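Local coordinates for protein cellulose 1,4-beta-cellobiosidase (Clostridium thermocellum, PDB 3ZQX) that probably binds cellulose through a family 3b carbohydrate-binding module of a cellulosomal cellobiohydrolase, here in an engineered form, at residues Y43-Y57 and V100-D114. The protein carries 1 engineered substitution. Residues are numbered along the deposited sequence; the frame is centred on the assembly and turned at random.
Engineered in segment 100-114: Trp106 (natural residue Asn). With CA (calcium ion), chain B.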
# COMPACT_ATOMS: atom_id res chain seq x y z
N TYR A 43 0.44 -6.62 0.94
CA TYR A 43 0.96 -7.98 0.88
C TYR A 43 0.43 -8.73 -0.33
O TYR A 43 -0.78 -8.79 -0.56
CB TYR A 43 0.60 -8.73 2.18
CG TYR A 43 1.21 -8.06 3.39
CD1 TYR A 43 2.51 -8.33 3.77
CD2 TYR A 43 0.49 -7.09 4.11
CE1 TYR A 43 3.09 -7.69 4.85
CE2 TYR A 43 1.06 -6.45 5.19
CZ TYR A 43 2.35 -6.75 5.56
OH TYR A 43 2.90 -6.08 6.63
N PHE A 44 1.35 -9.29 -1.11
CA PHE A 44 0.97 -10.09 -2.26
C PHE A 44 2.07 -11.09 -2.54
O PHE A 44 3.24 -10.85 -2.24
CB PHE A 44 0.71 -9.19 -3.49
CG PHE A 44 1.96 -8.62 -4.13
CD1 PHE A 44 2.60 -7.50 -3.62
CD2 PHE A 44 2.48 -9.21 -5.28
CE1 PHE A 44 3.73 -6.98 -4.23
CE2 PHE A 44 3.62 -8.70 -5.90
CZ PHE A 44 4.23 -7.57 -5.38
N THR A 45 1.68 -12.21 -3.13
CA THR A 45 2.63 -13.25 -3.49
C THR A 45 3.08 -13.04 -4.93
O THR A 45 2.26 -12.85 -5.83
CB THR A 45 2.02 -14.64 -3.36
OG1 THR A 45 0.75 -14.64 -4.02
CG2 THR A 45 1.84 -15.02 -1.89
N LYS A 46 4.39 -13.06 -5.14
CA LYS A 46 4.92 -12.89 -6.49
C LYS A 46 5.01 -14.22 -7.22
O LYS A 46 5.57 -15.18 -6.71
CB LYS A 46 6.25 -12.12 -6.50
CG LYS A 46 7.37 -12.75 -5.73
CD LYS A 46 8.64 -11.94 -5.95
CE LYS A 46 9.79 -12.54 -5.20
NZ LYS A 46 11.03 -11.71 -5.29
N GLU A 47 4.42 -14.26 -8.41
CA GLU A 47 4.42 -15.45 -9.25
C GLU A 47 5.61 -15.55 -10.20
O GLU A 47 5.84 -16.60 -10.79
CB GLU A 47 3.12 -15.52 -10.06
CG GLU A 47 1.91 -16.10 -9.33
CD GLU A 47 1.36 -15.18 -8.25
OE1 GLU A 47 1.04 -14.00 -8.55
OE2 GLU A 47 1.21 -15.64 -7.10
N HIS A 48 6.38 -14.47 -10.36
CA HIS A 48 7.47 -14.46 -11.33
C HIS A 48 8.70 -13.78 -10.76
O HIS A 48 8.61 -13.00 -9.82
CB HIS A 48 7.05 -13.75 -12.61
CG HIS A 48 5.78 -14.26 -13.19
ND1 HIS A 48 5.73 -15.37 -14.00
CD2 HIS A 48 4.50 -13.82 -13.08
CE1 HIS A 48 4.48 -15.60 -14.36
NE2 HIS A 48 3.71 -14.67 -13.81
N ASN A 49 9.85 -14.06 -11.37
CA ASN A 49 11.11 -13.45 -10.93
C ASN A 49 11.49 -12.17 -11.67
O ASN A 49 12.50 -11.55 -11.35
CB ASN A 49 12.24 -14.48 -11.02
CG ASN A 49 12.13 -15.56 -9.96
OD1 ASN A 49 11.70 -15.30 -8.84
ND2 ASN A 49 12.52 -16.78 -10.32
N SER A 50 10.69 -11.78 -12.66
CA SER A 50 10.93 -10.53 -13.36
C SER A 50 10.87 -9.37 -12.36
O SER A 50 10.22 -9.47 -11.32
CB SER A 50 9.90 -10.32 -14.47
OG SER A 50 10.01 -9.04 -15.07
N GLN A 51 11.58 -8.30 -12.67
CA GLN A 51 11.55 -7.11 -11.83
C GLN A 51 10.12 -6.65 -11.59
O GLN A 51 9.34 -6.50 -12.53
CB GLN A 51 12.34 -5.99 -12.50
CG GLN A 51 12.18 -4.65 -11.83
CD GLN A 51 13.02 -3.58 -12.49
OE1 GLN A 51 12.58 -2.91 -13.43
NE2 GLN A 51 14.24 -3.42 -12.00
N LEU A 52 9.80 -6.42 -10.32
CA LEU A 52 8.55 -5.81 -9.93
C LEU A 52 8.71 -4.30 -9.93
O LEU A 52 9.75 -3.77 -9.50
CB LEU A 52 8.17 -6.26 -8.53
CG LEU A 52 7.59 -7.67 -8.47
CD1 LEU A 52 7.71 -8.22 -7.06
CD2 LEU A 52 6.14 -7.67 -8.94
N GLN A 53 7.67 -3.60 -10.40
CA GLN A 53 7.68 -2.16 -10.50
C GLN A 53 6.41 -1.59 -9.89
O GLN A 53 5.31 -2.13 -10.07
CB GLN A 53 7.74 -1.75 -11.97
CG GLN A 53 8.95 -2.32 -12.67
CD GLN A 53 8.97 -1.99 -14.15
OE1 GLN A 53 7.93 -1.70 -14.75
NE2 GLN A 53 10.15 -2.05 -14.74
N PHE A 54 6.58 -0.49 -9.16
CA PHE A 54 5.47 0.30 -8.63
C PHE A 54 5.31 1.56 -9.47
O PHE A 54 6.30 2.21 -9.82
CB PHE A 54 5.80 0.71 -7.19
CG PHE A 54 4.87 1.75 -6.62
CD1 PHE A 54 3.72 1.36 -5.97
CD2 PHE A 54 5.15 3.10 -6.72
CE1 PHE A 54 2.85 2.31 -5.44
CE2 PHE A 54 4.29 4.05 -6.19
CZ PHE A 54 3.14 3.65 -5.55
N ILE A 55 4.07 1.92 -9.77
CA ILE A 55 3.79 3.19 -10.44
C ILE A 55 2.58 3.85 -9.80
O ILE A 55 1.55 3.20 -9.58
CB ILE A 55 3.54 3.01 -11.95
CG1 ILE A 55 4.63 2.17 -12.62
CG2 ILE A 55 3.43 4.38 -12.62
CD1 ILE A 55 4.38 0.68 -12.58
N CYS A 56 2.72 5.14 -9.50
CA CYS A 56 1.62 5.95 -8.99
C CYS A 56 1.30 7.05 -10.00
O CYS A 56 2.10 7.96 -10.21
CB CYS A 56 2.00 6.61 -7.66
SG CYS A 56 0.79 7.81 -7.09
N TYR A 57 0.13 6.96 -10.61
CA TYR A 57 -0.27 7.94 -11.62
C TYR A 57 -0.76 9.23 -11.01
O TYR A 57 -0.76 10.26 -11.69
CB TYR A 57 -1.32 7.35 -12.59
CG TYR A 57 -0.73 6.26 -13.45
CD1 TYR A 57 0.26 6.55 -14.38
CD2 TYR A 57 -1.12 4.94 -13.32
CE1 TYR A 57 0.82 5.58 -15.15
CE2 TYR A 57 -0.55 3.95 -14.10
CZ TYR A 57 0.42 4.27 -15.01
OH TYR A 57 0.99 3.28 -15.78
N VAL A 100 -0.16 0.96 -8.88
CA VAL A 100 -0.08 -0.16 -9.80
C VAL A 100 1.19 -0.93 -9.47
O VAL A 100 2.25 -0.32 -9.23
CB VAL A 100 -0.01 0.33 -11.26
CG1 VAL A 100 0.51 -0.76 -12.19
CG2 VAL A 100 -1.38 0.83 -11.72
N ILE A 101 1.08 -2.25 -9.44
CA ILE A 101 2.25 -3.12 -9.33
C ILE A 101 2.27 -4.00 -10.57
O ILE A 101 1.29 -4.71 -10.86
CB ILE A 101 2.20 -4.03 -8.08
CG1 ILE A 101 2.07 -3.20 -6.80
CG2 ILE A 101 3.43 -4.93 -8.04
CD1 ILE A 101 1.59 -4.01 -5.62
N ARG A 102 3.36 -3.94 -11.31
CA ARG A 102 3.48 -4.72 -12.53
C ARG A 102 4.88 -5.29 -12.65
O ARG A 102 5.76 -4.96 -11.86
CB ARG A 102 3.13 -3.88 -13.75
CG ARG A 102 4.05 -2.72 -14.02
CD ARG A 102 3.41 -1.98 -15.18
NE ARG A 102 4.09 -0.75 -15.55
CZ ARG A 102 3.47 0.38 -15.87
NH1 ARG A 102 2.14 0.46 -15.85
NH2 ARG A 102 4.18 1.44 -16.19
N TYR A 103 5.07 -6.19 -13.60
CA TYR A 103 6.39 -6.72 -13.91
C TYR A 103 7.03 -5.99 -15.09
O TYR A 103 6.34 -5.58 -16.03
CB TYR A 103 6.29 -8.20 -14.25
CG TYR A 103 5.98 -9.09 -13.08
CD1 TYR A 103 6.99 -9.49 -12.22
CD2 TYR A 103 4.69 -9.53 -12.83
CE1 TYR A 103 6.72 -10.31 -11.15
CE2 TYR A 103 4.41 -10.36 -11.75
CZ TYR A 103 5.43 -10.74 -10.91
OH TYR A 103 5.20 -11.57 -9.84
N ALA A 104 8.35 -5.84 -15.06
CA ALA A 104 9.07 -5.25 -16.18
C ALA A 104 8.79 -5.96 -17.50
O ALA A 104 8.78 -5.34 -18.56
CB ALA A 104 10.57 -5.24 -15.91
N ASP A 105 8.59 -7.27 -17.44
CA ASP A 105 8.29 -8.06 -18.63
C ASP A 105 6.79 -8.24 -18.89
O ASP A 105 6.39 -9.01 -19.76
CB ASP A 105 9.04 -9.39 -18.64
CG ASP A 105 8.54 -10.36 -17.59
OD1 ASP A 105 7.59 -10.01 -16.86
OD2 ASP A 105 9.11 -11.46 -17.49
N TRP A 106 5.95 -7.58 -18.10
CA TRP A 106 4.51 -7.61 -18.31
C TRP A 106 3.90 -9.00 -18.11
O TRP A 106 2.87 -9.33 -18.69
CB TRP A 106 4.12 -6.98 -19.65
CG TRP A 106 4.32 -5.49 -19.66
CD1 TRP A 106 5.38 -4.80 -20.17
CD2 TRP A 106 3.43 -4.51 -19.11
NE1 TRP A 106 5.20 -3.45 -19.97
CE2 TRP A 106 4.01 -3.25 -19.32
CE3 TRP A 106 2.20 -4.59 -18.45
CZ2 TRP A 106 3.40 -2.07 -18.91
CZ3 TRP A 106 1.60 -3.41 -18.04
CH2 TRP A 106 2.20 -2.17 -18.27
N SER A 107 4.52 -9.79 -17.23
CA SER A 107 3.96 -11.06 -16.81
C SER A 107 2.66 -10.87 -16.03
O SER A 107 2.37 -9.79 -15.53
CB SER A 107 4.94 -11.81 -15.91
OG SER A 107 6.11 -12.18 -16.61
N PHE A 108 1.88 -11.94 -15.94
CA PHE A 108 0.60 -11.92 -15.22
C PHE A 108 0.74 -12.29 -13.75
O PHE A 108 1.35 -13.30 -13.40
CB PHE A 108 -0.39 -12.88 -15.86
CG PHE A 108 -0.94 -12.41 -17.18
CD1 PHE A 108 -0.22 -12.58 -18.35
CD2 PHE A 108 -2.19 -11.81 -17.25
CE1 PHE A 108 -0.73 -12.15 -19.56
CE2 PHE A 108 -2.70 -11.39 -18.46
CZ PHE A 108 -1.97 -11.56 -19.61
N HIS A 109 0.13 -11.47 -12.90
CA HIS A 109 -0.11 -11.83 -11.52
C HIS A 109 -1.26 -12.81 -11.39
O HIS A 109 -2.16 -12.84 -12.24
CB HIS A 109 -0.59 -10.63 -10.71
CG HIS A 109 0.37 -9.49 -10.62
ND1 HIS A 109 1.43 -9.48 -9.74
CD2 HIS A 109 0.38 -8.29 -11.24
CE1 HIS A 109 2.06 -8.32 -9.84
NE2 HIS A 109 1.44 -7.58 -10.75
N ASP A 110 -1.25 -13.58 -10.30
CA ASP A 110 -2.46 -14.22 -9.78
C ASP A 110 -2.79 -13.48 -8.49
O ASP A 110 -2.05 -13.56 -7.52
CB ASP A 110 -2.15 -15.69 -9.48
CG ASP A 110 -3.33 -16.43 -8.88
OD1 ASP A 110 -4.37 -15.82 -8.57
OD2 ASP A 110 -3.20 -17.66 -8.69
N GLN A 111 -3.88 -12.73 -8.48
CA GLN A 111 -4.23 -11.96 -7.29
C GLN A 111 -4.95 -12.79 -6.24
O GLN A 111 -5.08 -12.35 -5.10
CB GLN A 111 -5.10 -10.75 -7.65
CG GLN A 111 -4.46 -9.78 -8.60
CD GLN A 111 -5.13 -8.42 -8.54
OE1 GLN A 111 -4.74 -7.58 -7.73
NE2 GLN A 111 -6.13 -8.21 -9.38
N SER A 112 -5.42 -13.98 -6.62
CA SER A 112 -6.26 -14.76 -5.71
C SER A 112 -5.52 -15.27 -4.48
O SER A 112 -6.14 -15.62 -3.51
CB SER A 112 -6.97 -15.92 -6.45
OG SER A 112 -6.07 -16.91 -6.79
N ASN A 113 -4.21 -15.29 -4.57
CA ASN A 113 -3.37 -15.70 -3.48
C ASN A 113 -2.58 -14.54 -2.84
O ASN A 113 -1.50 -14.73 -2.31
CB ASN A 113 -2.43 -16.83 -3.91
CG ASN A 113 -1.53 -16.42 -5.02
OD1 ASN A 113 -1.55 -15.28 -5.41
ND2 ASN A 113 -0.70 -17.34 -5.50
N ASP A 114 -3.17 -13.34 -2.93
CA ASP A 114 -2.56 -12.14 -2.36
C ASP A 114 -3.35 -11.72 -1.12
O ASP A 114 -4.54 -11.44 -1.19
CB ASP A 114 -2.60 -10.99 -3.35
CG ASP A 114 -1.72 -11.23 -4.55
OD1 ASP A 114 -0.92 -12.19 -4.55
OD2 ASP A 114 -1.80 -10.44 -5.51
CA CA B . 0.00 -13.60 -6.26
O HOH W 1 2.69 -11.86 -9.11
O HOH W 2 6.50 -2.75 -16.90
O HOH W 3 6.80 0.72 -15.67
O HOH W 4 -0.03 -11.32 -7.33
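The calcium site of this family 3 carbohydrate-binding module, a beta-sandwich, shows how one ion can tie together two chain segments far apart in sequence, the loop of Thr45 and Glu47 and the short strand and turn 109-114: Thr45 and Glu47 face Asp110, Asn113 and Asp114 across it. Thr45 chelates through O and OG1, and Glu47 with both carboxylate oxygens; Asp110 O, Asn113 OD1, Asp114 OD1 and one water complete eight ligands. Hydrogen bonds among the ligand residues brace the site. Asp110 N meets Glu47 OE1 from above the carboxylate plane in a nearly straight bond of 2.9 Å, while Asn113 ND2 gives a bond in its own amide plane to Glu47 OE2. Together with the metal these fix the rotation of the carboxylate, which a bend at chi2 (71°) folds back toward the ion.

Beyond the site, Tyr103 is clamped between Leu52 CD2, 3.8 Å from the ring centroid over one face, and His48 CB over the other. The imidazole of His48 turns its edge to the tyrosine, planes at 89°, and carries Ser107 CB over its own face. His48 NE2 donates in the ring plane to Phe108 O (2.8 Å). A water joins Tyr103 OH, Glu47 OE1 and His109 ND1, linking this cluster to the calcium shell.

Strands 52-55 and 100-103 then pair antiparallel, with Gln53-Arg102 and Ile55-Val100 as hydrogen-bonded pairs. On the face carrying these four side chains, the Arg102 guanidinium lies between Ile55 CD1 and CZ2 of the engineered Trp106, both offset toward its rim; NH1 also forms a salt bridge with Glu18 and donates to Tyr57 OH, somewhat out of the guanidinium plane, at 3.0 Å.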